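Alternansucrase (Leuconostoc mesenteroides, PDB 6HVG) belongs to glycosyl hydrolase family 70, with a TIM-barrel enzyme core that binds a calcium ion and choline-binding-type repeats on both sides of it in the sequence. Local coordinates at residues Q214-D217 with N221-K224; I855-G860 with V1006-G1011; V1345-S1348 with R1352-N1355; Q590-N595 with T1238-W1243; T442-P445 with T449-N452. All blocks are in the same frame, centred on the assembly; numbering follows the deposited sequence.

Interaction 1: residues Q214-D217 with N221-K224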
# COMPACT_ATOMS: atom_id res chain seq x y z
N GLN A 214 33.26 -35.97 4.50
CA GLN A 214 32.45 -35.98 5.70
C GLN A 214 31.63 -34.68 5.69
O GLN A 214 32.16 -33.60 5.47
CB GLN A 214 33.35 -36.11 6.96
CG GLN A 214 34.03 -37.48 7.11
CD GLN A 214 34.99 -37.58 8.31
OE1 GLN A 214 35.05 -36.70 9.18
NE2 GLN A 214 35.75 -38.67 8.36
N GLY A 215 30.32 -34.81 5.89
CA GLY A 215 29.40 -33.67 5.86
C GLY A 215 29.41 -32.97 7.19
O GLY A 215 29.75 -33.57 8.20
N TYR A 216 29.05 -31.69 7.20
CA TYR A 216 29.01 -30.92 8.44
C TYR A 216 27.89 -29.92 8.39
O TYR A 216 27.57 -29.41 7.33
CB TYR A 216 30.33 -30.20 8.72
CG TYR A 216 31.46 -31.16 8.96
CD1 TYR A 216 32.27 -31.58 7.90
CD2 TYR A 216 31.70 -31.69 10.22
CE1 TYR A 216 33.29 -32.48 8.11
CE2 TYR A 216 32.72 -32.59 10.44
CZ TYR A 216 33.52 -32.99 9.38
OH TYR A 216 34.52 -33.89 9.57
N ASP A 217 27.28 -29.66 9.54
CA ASP A 217 26.17 -28.72 9.61
C ASP A 217 26.68 -27.32 9.97
O ASP A 217 27.89 -27.08 10.09
CB ASP A 217 25.10 -29.23 10.58
CG ASP A 217 25.48 -29.07 12.04
OD1 ASP A 217 26.62 -28.69 12.40
OD2 ASP A 217 24.59 -29.34 12.87
N ASN A 221 28.79 -30.03 13.38
CA ASN A 221 28.65 -31.44 13.72
C ASN A 221 28.74 -32.32 12.49
O ASN A 221 28.12 -32.02 11.46
CB ASN A 221 27.30 -31.69 14.40
CG ASN A 221 27.05 -30.76 15.56
OD1 ASN A 221 27.70 -30.88 16.62
ND2 ASN A 221 26.13 -29.82 15.39
N GLN A 222 29.49 -33.43 12.59
CA GLN A 222 29.49 -34.40 11.52
C GLN A 222 28.05 -34.91 11.33
O GLN A 222 27.41 -35.34 12.27
CB GLN A 222 30.46 -35.55 11.78
CG GLN A 222 30.66 -36.44 10.55
CD GLN A 222 31.75 -37.48 10.69
OE1 GLN A 222 32.49 -37.50 11.68
NE2 GLN A 222 31.85 -38.36 9.70
N LEU A 223 27.57 -34.84 10.09
CA LEU A 223 26.21 -35.23 9.78
C LEU A 223 26.13 -36.73 9.50
O LEU A 223 27.02 -37.32 8.88
CB LEU A 223 25.69 -34.42 8.59
CG LEU A 223 25.43 -32.94 8.92
CD1 LEU A 223 25.18 -32.11 7.68
CD2 LEU A 223 24.27 -32.79 9.88
N LYS A 224 25.04 -37.34 9.98
CA LYS A 224 24.74 -38.75 9.78
C LYS A 224 23.36 -38.88 9.17
O LYS A 224 22.43 -38.19 9.60
CB LYS A 224 24.76 -39.49 11.11
CG LYS A 224 26.00 -40.33 11.39
CD LYS A 224 27.07 -39.56 12.11
CE LYS A 224 28.19 -40.46 12.61
NZ LYS A 224 27.81 -41.35 13.74
O HOH W 1 29.64 -36.97 7.66
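The amide of Gln222 lies alongside that of Gln214, the two planes only 9° from parallel, with Gln222 NE2 3.5 Å from Gln214 CD. Gln222 reaches there through a fully extended chain with CG anti to the backbone N (chi1 -169°), its CB passing 4.0 Å from Tyr216 CE2. At the other end of the contact Asp217 takes hold of Asn221 twice. Its OD1 receives Asn221 N at 2.7 Å, the donor coming in from above the carboxylate plane, and its OD2 takes Asn221 ND2 on the syn side at 3.0 Å. The carboxylate thus fixes both the backbone and the amide of one residue. Strand 212-216 is half of a two-stranded hairpin with 205-209, the kind of unit found in choline-binding-type repeats, and the loop after it folds back to make a single beta bridge between Tyr216 and Gln222. Leu223 N bonds to Gly215 O, and Asp217 N to Asn221 O, each at 3.2 Å. A water adds a further link, accepting from Gly215 N and donating to Leu223 O. Leu223 CD2 also packs on Asp217 CB at 3.7 Å, while across the hairpin Tyr216 rests on Asp207 and Val209.

Interaction 2: residues I855-G860 with V1006-G1011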
# COMPACT_ATOMS: atom_id res chain seq x y z
N ILE A 855 15.62 32.81 15.25
CA ILE A 855 14.98 34.07 15.61
C ILE A 855 16.01 35.22 15.67
O ILE A 855 15.73 36.32 15.21
CB ILE A 855 14.30 33.93 16.99
CG1 ILE A 855 13.18 32.89 16.93
CG2 ILE A 855 13.81 35.29 17.48
CD1 ILE A 855 12.58 32.51 18.27
N LYS A 856 17.17 34.97 16.29
CA LYS A 856 18.22 35.97 16.51
C LYS A 856 19.00 36.35 15.26
O LYS A 856 19.32 37.52 15.05
CB LYS A 856 19.23 35.45 17.53
CG LYS A 856 18.87 35.66 18.99
CD LYS A 856 19.94 35.08 19.90
CE LYS A 856 20.15 35.91 21.16
NZ LYS A 856 18.93 35.98 22.01
N TYR A 857 19.37 35.35 14.45
CA TYR A 857 20.38 35.58 13.42
C TYR A 857 19.93 35.39 11.97
O TYR A 857 20.55 35.95 11.06
CB TYR A 857 21.58 34.69 13.66
CG TYR A 857 22.13 34.70 15.07
CD1 TYR A 857 23.05 35.67 15.47
CD2 TYR A 857 21.76 33.74 15.98
CE1 TYR A 857 23.58 35.66 16.74
CE2 TYR A 857 22.27 33.73 17.25
CZ TYR A 857 23.20 34.69 17.64
OH TYR A 857 23.69 34.71 18.91
N VAL A 858 18.88 34.61 11.71
CA VAL A 858 18.58 34.21 10.35
C VAL A 858 17.81 35.27 9.57
O VAL A 858 16.60 35.42 9.73
CB VAL A 858 17.87 32.86 10.32
CG1 VAL A 858 17.43 32.49 8.91
CG2 VAL A 858 18.80 31.79 10.87
N SER A 859 18.53 36.01 8.74
CA SER A 859 17.92 36.94 7.78
C SER A 859 18.90 37.27 6.67
O SER A 859 20.07 36.88 6.74
CB SER A 859 17.45 38.23 8.45
OG SER A 859 16.61 38.97 7.57
N GLY A 860 18.43 38.01 5.67
CA GLY A 860 19.25 38.42 4.55
C GLY A 860 19.43 37.35 3.51
O GLY A 860 18.84 36.28 3.56
N VAL A 1006 28.15 25.05 13.19
CA VAL A 1006 27.39 26.26 12.99
C VAL A 1006 28.02 27.39 13.79
O VAL A 1006 28.33 27.23 14.97
CB VAL A 1006 25.92 26.10 13.42
CG1 VAL A 1006 25.13 27.35 13.04
CG2 VAL A 1006 25.30 24.88 12.76
N TRP A 1007 28.17 28.55 13.14
CA TRP A 1007 28.84 29.69 13.74
C TRP A 1007 27.97 30.94 13.63
O TRP A 1007 27.29 31.19 12.61
CB TRP A 1007 30.18 29.92 13.05
CG TRP A 1007 31.15 28.83 13.34
CD1 TRP A 1007 31.21 27.62 12.76
CD2 TRP A 1007 32.21 28.87 14.29
NE1 TRP A 1007 32.25 26.89 13.28
CE2 TRP A 1007 32.87 27.64 14.23
CE3 TRP A 1007 32.66 29.83 15.19
CZ2 TRP A 1007 33.96 27.34 15.04
CZ3 TRP A 1007 33.75 29.53 15.99
CH2 TRP A 1007 34.38 28.30 15.91
N VAL A 1008 27.99 31.74 14.69
CA VAL A 1008 27.21 32.95 14.75
C VAL A 1008 28.10 34.10 15.22
O VAL A 1008 29.09 33.87 15.90
CB VAL A 1008 25.98 32.78 15.70
CG1 VAL A 1008 25.05 31.67 15.21
CG2 VAL A 1008 26.41 32.51 17.14
N PRO A 1009 27.73 35.34 14.87
CA PRO A 1009 28.51 36.45 15.35
C PRO A 1009 28.35 36.68 16.85
O PRO A 1009 27.22 36.63 17.34
CB PRO A 1009 27.95 37.67 14.58
CG PRO A 1009 26.85 37.19 13.74
CD PRO A 1009 26.61 35.75 14.01
N VAL A 1010 29.47 36.95 17.54
CA VAL A 1010 29.42 37.33 18.94
C VAL A 1010 28.86 38.72 19.05
O VAL A 1010 28.95 39.49 18.11
CB VAL A 1010 30.80 37.30 19.64
CG1 VAL A 1010 31.53 36.01 19.36
CG2 VAL A 1010 31.64 38.49 19.26
N GLY A 1011 28.31 39.02 20.23
CA GLY A 1011 27.76 40.34 20.53
C GLY A 1011 26.29 40.48 20.24
O GLY A 1011 25.77 41.60 20.18
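Helix 844-857 meets strand 1003-1009 of a large antiparallel sheet here, and between these two segments the contact centres on one aromatic ring. Tyr857 presents a face to Val1008: the valine CB sits over the middle of the ring, 3.9 Å from its centroid and 11° off the normal, a well-centred CH-pi contact. Both methyls lie over that same face, CG1 above the CD2-CE2 bond and CG2 nearer the phenol end, where it approaches Tyr857 OH at 3.9 Å. Val1008 CG1 is anti to the carbonyl carbon (chi1 -60°), and it is this rotation that lets both branches bear on the same ring. Pro1009 continues the contact past the CD1 side, its CD lying 3.8 Å from Tyr857 CD1, with the two side chains running in opposite directions. The ring's other face is backed by CB of Lys856, its neighbour on the helix, so the tyrosine is clamped between its own helix and the strand. No hydrogen bond spans the segments; the contact is buried and apolar in character. Around it, Arg942 of strand 940-947 touches both Tyr857 and Val1008, and Ile910 of strand 910-915 reaches Val1008. A helix joined through a tyrosine to an antiparallel sheet most of whose strands follow it in sequence is consistent with the junction between the catalytic barrel and the beta-rich C domain in family 70 enzymes.

Interaction 3: residues V1345-S1348 with R1352-N1355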
# COMPACT_ATOMS: atom_id res chain seq x y z
N VAL A 1345 -19.93 -14.51 -29.36
CA VAL A 1345 -21.00 -14.31 -28.40
C VAL A 1345 -21.07 -12.86 -27.93
O VAL A 1345 -20.08 -12.32 -27.48
CB VAL A 1345 -20.80 -15.24 -27.17
CG1 VAL A 1345 -21.93 -15.10 -26.16
CG2 VAL A 1345 -20.66 -16.69 -27.61
N GLU A 1346 -22.25 -12.25 -28.03
CA GLU A 1346 -22.57 -10.94 -27.43
C GLU A 1346 -23.68 -11.09 -26.38
O GLU A 1346 -24.81 -11.34 -26.77
CB GLU A 1346 -23.01 -9.97 -28.52
CG GLU A 1346 -21.86 -9.44 -29.38
CD GLU A 1346 -22.32 -8.53 -30.54
OE1 GLU A 1346 -23.41 -8.78 -31.11
OE2 GLU A 1346 -21.61 -7.56 -30.87
N THR A 1347 -23.37 -10.93 -25.09
CA THR A 1347 -24.28 -11.21 -23.96
C THR A 1347 -24.62 -9.97 -23.16
O THR A 1347 -23.87 -8.99 -23.18
CB THR A 1347 -23.68 -12.22 -22.94
OG1 THR A 1347 -23.01 -13.24 -23.65
CG2 THR A 1347 -24.76 -12.92 -22.06
N SER A 1348 -25.74 -10.02 -22.44
CA SER A 1348 -26.08 -9.03 -21.42
C SER A 1348 -24.92 -8.79 -20.45
O SER A 1348 -24.63 -7.65 -20.09
CB SER A 1348 -27.34 -9.44 -20.62
OG SER A 1348 -27.19 -10.68 -19.95
N ARG A 1352 -18.18 -11.16 -20.63
CA ARG A 1352 -18.10 -12.47 -21.25
C ARG A 1352 -18.07 -12.43 -22.78
O ARG A 1352 -17.77 -13.43 -23.40
CB ARG A 1352 -19.21 -13.37 -20.74
CG ARG A 1352 -19.34 -13.38 -19.22
CD ARG A 1352 -19.64 -14.80 -18.79
NE ARG A 1352 -20.21 -14.89 -17.46
CZ ARG A 1352 -20.06 -15.94 -16.65
NH1 ARG A 1352 -19.32 -16.99 -17.03
NH2 ARG A 1352 -20.63 -15.94 -15.47
N ASN A 1353 -18.27 -11.26 -23.39
CA ASN A 1353 -18.21 -11.16 -24.85
C ASN A 1353 -16.88 -11.63 -25.40
O ASN A 1353 -15.86 -11.47 -24.75
CB ASN A 1353 -18.50 -9.75 -25.34
CG ASN A 1353 -19.96 -9.38 -25.22
OD1 ASN A 1353 -20.75 -10.12 -24.66
ND2 ASN A 1353 -20.33 -8.27 -25.78
N GLY A 1354 -16.91 -12.28 -26.56
CA GLY A 1354 -15.71 -12.89 -27.14
C GLY A 1354 -16.05 -14.02 -28.09
O GLY A 1354 -17.21 -14.26 -28.37
N ASN A 1355 -15.01 -14.71 -28.57
CA ASN A 1355 -15.16 -15.86 -29.45
C ASN A 1355 -14.95 -17.15 -28.70
O ASN A 1355 -13.90 -17.38 -28.11
CB ASN A 1355 -14.20 -15.79 -30.63
CG ASN A 1355 -14.62 -14.76 -31.67
OD1 ASN A 1355 -15.78 -14.36 -31.75
ND2 ASN A 1355 -13.66 -14.28 -32.44
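Asn1353 turns its CG anti to its carbonyl carbon (chi1 -73°), and with chi2 close to zero the amide oxygen is swung across to the backbone of Glu1346 and Thr1347. There OD1 accepts Thr1347 N at 2.8 Å in a nearly straight bond, the N-H...O angle being 174°. The donor arrives somewhat tilted from the amide plane. The same oxygen lies 3.4 Å from Glu1346 CA, while on the other side of the amide ND2 faces the aliphatic part of Glu1346, 4.1 Å from its CG. Next along the chain is an antiparallel hydrogen-bonded pair. Val1345 N donates to Gly1354 O at 2.9 Å, nearly in line with the carbonyl, and the return bond from Gly1354 N to Val1345 O is weak at 3.3 Å. One more step of this ladder would have paired Thr1347 N with the carbonyl of Arg1352; the Asn1353 side chain supplies the acceptor instead, and Arg1352 O bonds to the hydroxyl of Tyr1356. The positive phi of Gly1354 belongs to a conformation readily adopted by glycine, just where the loop re-enters the strand. The contact therefore closes the loop end of the two-stranded hairpin 1342-1345 and 1354-1357, in keeping with the cell wall binding repeats of this part of the chain. Val1345 and Thr1347 pack against Phe1315 of strand 1314-1317 and Tyr1325 of strand 1323-1326, and Asn1355 is backbone-bonded to Met1386.

Interaction 4: residues Q590-N595 with T1238-W1243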
# COMPACT_ATOMS: atom_id res chain seq x y z
N GLN A 590 -19.26 19.58 -2.84
CA GLN A 590 -18.34 20.71 -2.75
C GLN A 590 -18.84 21.78 -1.79
O GLN A 590 -18.06 22.31 -0.99
CB GLN A 590 -18.09 21.31 -4.13
CG GLN A 590 -17.28 20.41 -5.05
CD GLN A 590 -17.01 21.03 -6.41
OE1 GLN A 590 -17.55 22.08 -6.74
NE2 GLN A 590 -16.17 20.36 -7.21
N ALA A 591 -20.13 22.08 -1.85
CA ALA A 591 -20.75 23.03 -0.91
C ALA A 591 -20.62 22.53 0.52
O ALA A 591 -20.34 23.32 1.43
CB ALA A 591 -22.24 23.25 -1.25
N GLU A 592 -20.83 21.23 0.73
CA GLU A 592 -20.75 20.65 2.07
C GLU A 592 -19.32 20.73 2.62
O GLU A 592 -19.11 20.96 3.81
CB GLU A 592 -21.25 19.22 2.04
CG GLU A 592 -21.05 18.46 3.33
CD GLU A 592 -21.48 19.23 4.56
OE1 GLU A 592 -22.42 20.05 4.46
OE2 GLU A 592 -20.91 18.96 5.63
N GLN A 593 -18.33 20.58 1.75
CA GLN A 593 -16.94 20.69 2.16
C GLN A 593 -16.64 22.14 2.61
O GLN A 593 -15.84 22.35 3.50
CB GLN A 593 -15.98 20.29 1.05
CG GLN A 593 -16.10 18.89 0.52
CD GLN A 593 -15.62 17.84 1.48
OE1 GLN A 593 -15.31 18.08 2.65
NE2 GLN A 593 -15.53 16.66 0.97
N LEU A 594 -17.26 23.11 1.95
CA LEU A 594 -17.13 24.51 2.36
C LEU A 594 -17.80 24.75 3.70
O LEU A 594 -17.30 25.52 4.52
CB LEU A 594 -17.74 25.43 1.30
CG LEU A 594 -17.71 26.93 1.58
CD1 LEU A 594 -16.26 27.40 1.71
CD2 LEU A 594 -18.46 27.68 0.49
N ASN A 595 -18.96 24.14 3.92
CA ASN A 595 -19.67 24.23 5.20
C ASN A 595 -18.77 23.73 6.32
O ASN A 595 -18.63 24.40 7.35
CB ASN A 595 -20.97 23.42 5.18
CG ASN A 595 -21.96 23.84 6.26
OD1 ASN A 595 -22.57 24.91 6.18
ND2 ASN A 595 -22.13 23.00 7.29
N THR A 1238 -28.99 22.06 -1.93
CA THR A 1238 -29.21 20.78 -1.26
C THR A 1238 -28.18 20.63 -0.13
O THR A 1238 -26.98 20.85 -0.32
CB THR A 1238 -29.05 19.65 -2.28
OG1 THR A 1238 -29.79 19.98 -3.47
CG2 THR A 1238 -29.54 18.34 -1.73
N LYS A 1239 -28.65 20.27 1.06
CA LYS A 1239 -27.78 20.14 2.23
C LYS A 1239 -27.54 18.66 2.55
O LYS A 1239 -28.44 17.86 2.37
CB LYS A 1239 -28.41 20.82 3.46
CG LYS A 1239 -28.14 22.30 3.58
CD LYS A 1239 -29.24 23.15 2.98
CE LYS A 1239 -28.89 24.63 3.04
NZ LYS A 1239 -29.55 25.35 1.92
N ILE A 1240 -26.34 18.33 3.03
CA ILE A 1240 -25.99 16.95 3.38
C ILE A 1240 -25.96 16.78 4.90
O ILE A 1240 -24.94 17.03 5.53
CB ILE A 1240 -24.61 16.53 2.79
CG1 ILE A 1240 -24.58 16.72 1.27
CG2 ILE A 1240 -24.29 15.07 3.12
CD1 ILE A 1240 -23.23 16.48 0.62
N LYS A 1241 -27.09 16.38 5.47
CA LYS A 1241 -27.19 16.01 6.89
C LYS A 1241 -26.88 14.52 7.10
O LYS A 1241 -26.61 14.08 8.22
CB LYS A 1241 -28.59 16.26 7.43
CG LYS A 1241 -29.11 17.68 7.43
CD LYS A 1241 -28.08 18.68 7.91
CE LYS A 1241 -28.75 19.98 8.33
NZ LYS A 1241 -29.10 19.95 9.76
N GLN A 1242 -26.94 13.74 6.01
CA GLN A 1242 -26.68 12.30 6.06
C GLN A 1242 -25.92 11.88 4.82
O GLN A 1242 -26.36 12.13 3.71
CB GLN A 1242 -28.00 11.55 6.14
CG GLN A 1242 -27.86 10.04 6.32
CD GLN A 1242 -29.20 9.35 6.28
OE1 GLN A 1242 -30.00 9.58 5.37
NE2 GLN A 1242 -29.46 8.49 7.25
N TRP A 1243 -24.77 11.23 5.00
CA TRP A 1243 -24.06 10.66 3.86
C TRP A 1243 -24.80 9.44 3.33
O TRP A 1243 -25.47 8.75 4.08
CB TRP A 1243 -22.62 10.26 4.23
CG TRP A 1243 -21.75 11.41 4.50
CD1 TRP A 1243 -21.31 11.85 5.72
CD2 TRP A 1243 -21.22 12.31 3.54
NE1 TRP A 1243 -20.54 12.97 5.57
CE2 TRP A 1243 -20.47 13.28 4.24
CE3 TRP A 1243 -21.29 12.40 2.15
CZ2 TRP A 1243 -19.81 14.33 3.59
CZ3 TRP A 1243 -20.62 13.45 1.50
CH2 TRP A 1243 -19.90 14.38 2.23
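Residues 590-595 form regular helix, with Leu594 N bonded to Gln590 O and Asn595 N to Ala591 O, while 1238-1243 runs past as an irregular strip of loop. The strip is extended through Ile1240 and turns at Lys1241 before Trp1243. The backbones come nearest at Glu592 and Ile1240, whose CA atoms are 6.5 Å apart, and no hydrogen bond joins the two segments. What meets is the aliphatic root of Glu592 and two apolar side chains. Ile1240 CD1 touches Glu592 CB at 3.7 Å and lies 4.0 Å from Glu592 CG. The isoleucine gets there by holding CG1 anti to its carbonyl carbon with the rest extended (chi2 174°). Trp1243 makes a looser second contact, CZ2 of its indole standing 4.3 Å from Glu592 CG. One face of the indole is covered toward its rim by CG2 of Ile1240, so the isoleucine fills the corner between helix and tryptophan. Glu592 leaves the helix with CG anti to its N and then bends at chi2 (48°), which carries the carboxylate away from this apolar patch. There OE2 forms a salt bridge with Arg1115 and also bonds to the hydroxyl of Tyr1116, an environment that would be expected to favour the charged form of the acid in this buried place. Gln593 OE1 reaches the same arginine, and Trp1243 also packs on it. On its far flank helix 587-601 lies against helix 629-642, through Gln590 and Leu594 on Ile633, and the loop is further seated by Ile1240 on Ile588 and Val589.

Interaction 5: residues T442-P445 with T449-N452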
# COMPACT_ATOMS: atom_id res chain seq x y z
N THR A 442 -34.16 -23.47 2.28
CA THR A 442 -35.19 -23.77 1.29
C THR A 442 -34.79 -23.49 -0.16
O THR A 442 -35.33 -24.10 -1.07
CB THR A 442 -36.44 -22.94 1.63
OG1 THR A 442 -36.97 -23.40 2.89
CG2 THR A 442 -37.52 -23.07 0.54
N TRP A 443 -33.87 -22.57 -0.39
CA TRP A 443 -33.49 -22.19 -1.76
C TRP A 443 -31.98 -22.05 -1.90
O TRP A 443 -31.30 -21.78 -0.93
CB TRP A 443 -34.19 -20.89 -2.15
CG TRP A 443 -33.75 -20.32 -3.45
CD1 TRP A 443 -34.34 -20.49 -4.67
CD2 TRP A 443 -32.60 -19.50 -3.67
NE1 TRP A 443 -33.63 -19.83 -5.64
CE2 TRP A 443 -32.55 -19.21 -5.06
CE3 TRP A 443 -31.60 -19.00 -2.84
CZ2 TRP A 443 -31.54 -18.43 -5.62
CZ3 TRP A 443 -30.59 -18.22 -3.41
CH2 TRP A 443 -30.57 -17.95 -4.78
N TRP A 444 -31.47 -22.28 -3.10
CA TRP A 444 -30.06 -22.14 -3.40
C TRP A 444 -29.91 -21.53 -4.82
O TRP A 444 -30.78 -21.72 -5.66
CB TRP A 444 -29.40 -23.53 -3.30
CG TRP A 444 -29.66 -24.15 -1.98
CD1 TRP A 444 -28.88 -24.06 -0.87
CD2 TRP A 444 -30.82 -24.91 -1.58
NE1 TRP A 444 -29.47 -24.71 0.18
CE2 TRP A 444 -30.67 -25.23 -0.23
CE3 TRP A 444 -31.98 -25.32 -2.23
CZ2 TRP A 444 -31.62 -25.97 0.49
CZ3 TRP A 444 -32.92 -26.05 -1.52
CH2 TRP A 444 -32.74 -26.37 -0.18
N PRO A 445 -28.80 -20.82 -5.07
CA PRO A 445 -28.55 -20.27 -6.39
C PRO A 445 -28.25 -21.32 -7.46
O PRO A 445 -28.56 -21.09 -8.63
CB PRO A 445 -27.35 -19.38 -6.17
CG PRO A 445 -26.66 -19.93 -4.99
CD PRO A 445 -27.73 -20.50 -4.12
N THR A 449 -23.73 -24.90 -4.79
CA THR A 449 -24.00 -24.26 -3.52
C THR A 449 -24.92 -25.13 -2.68
O THR A 449 -24.71 -25.28 -1.48
CB THR A 449 -24.66 -22.90 -3.71
OG1 THR A 449 -23.87 -22.10 -4.59
CG2 THR A 449 -24.75 -22.17 -2.36
N GLN A 450 -25.95 -25.70 -3.29
CA GLN A 450 -26.85 -26.57 -2.54
C GLN A 450 -26.09 -27.73 -1.92
O GLN A 450 -26.30 -28.04 -0.76
CB GLN A 450 -27.97 -27.11 -3.44
CG GLN A 450 -28.98 -28.00 -2.72
CD GLN A 450 -30.28 -28.13 -3.45
OE1 GLN A 450 -30.43 -27.64 -4.57
NE2 GLN A 450 -31.24 -28.85 -2.86
N ALA A 451 -25.23 -28.37 -2.71
CA ALA A 451 -24.47 -29.52 -2.23
C ALA A 451 -23.51 -29.11 -1.12
O ALA A 451 -23.29 -29.88 -0.17
CB ALA A 451 -23.72 -30.19 -3.36
N ASN A 452 -22.93 -27.92 -1.25
CA ASN A 452 -22.00 -27.43 -0.23
C ASN A 452 -22.72 -27.10 1.08
O ASN A 452 -22.23 -27.44 2.15
CB ASN A 452 -21.22 -26.21 -0.73
CG ASN A 452 -20.19 -26.57 -1.79
OD1 ASN A 452 -19.80 -27.72 -1.92
ND2 ASN A 452 -19.72 -25.58 -2.51
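Trp444 and Gln450 make the tight half of this contact, the glutamine laid along one face of the indole. Its amide plane is 12° from the ring plane, a stacked pairing in which Gln450 CD sits 3.5 Å from Trp444 CE3 and NE2 is 3.5 Å from Trp444 CZ3. Behind the amide, CG makes a CH-pi contact with the five-membered ring, 4.0 Å from its centroid, and CB lies over Trp444 CG. An extended chain leaving anti to the backbone N (chi1 -178°) lets Gln450 follow the length of the ring system in this way. The amide is fixed at both ends, OE1 by Gln474 and NE2 by Asn478, which sets which atom lies over which part of the indole. Pro445, partly exposed, forms the looser side. It meets Thr449 nearly at right angles, with Pro445 CG 3.6 Å from Thr449 OG1 and Pro445 CD 3.8 Å from Thr449 CG2. That hydroxyl bonds to Asp446 in the short link between the segments; its contact with the proline is van der Waals packing. In this way the chain, turning from the loop into helix 447-462, folds its tryptophan back over the first turn of that helix. The opposite face of the indole is backed by Thr442, and Tyr453, farther along the helix, meets the ring at an inclination. Helix 474-495 packs alongside, Asn478 and Ala481 touching Trp444 and Leu477 touching Gln450.

The five contacts are spread over the whole chain, none touching another. Interactions 3 and 5 are the nearest pair, about 12 Å apart at their closest atoms, so the 1345-1355 hairpin lies on the same side of the chain's centre as 442-452, without touching it. Interaction 4 lies near the calcium ion: helix 587-601 follows the calcium ligands Glu575 and Asp581, and the Trp1243 side chain is about 12 Å from the ion, whose other ligands are Asn625 and Asp1159. Interaction 2 is nested inside the chain loop that interaction 4 closes, yet their centres are about 50 Å apart. Interaction 1 stands remote, about 45 Å or more from every other contact at nearest atoms.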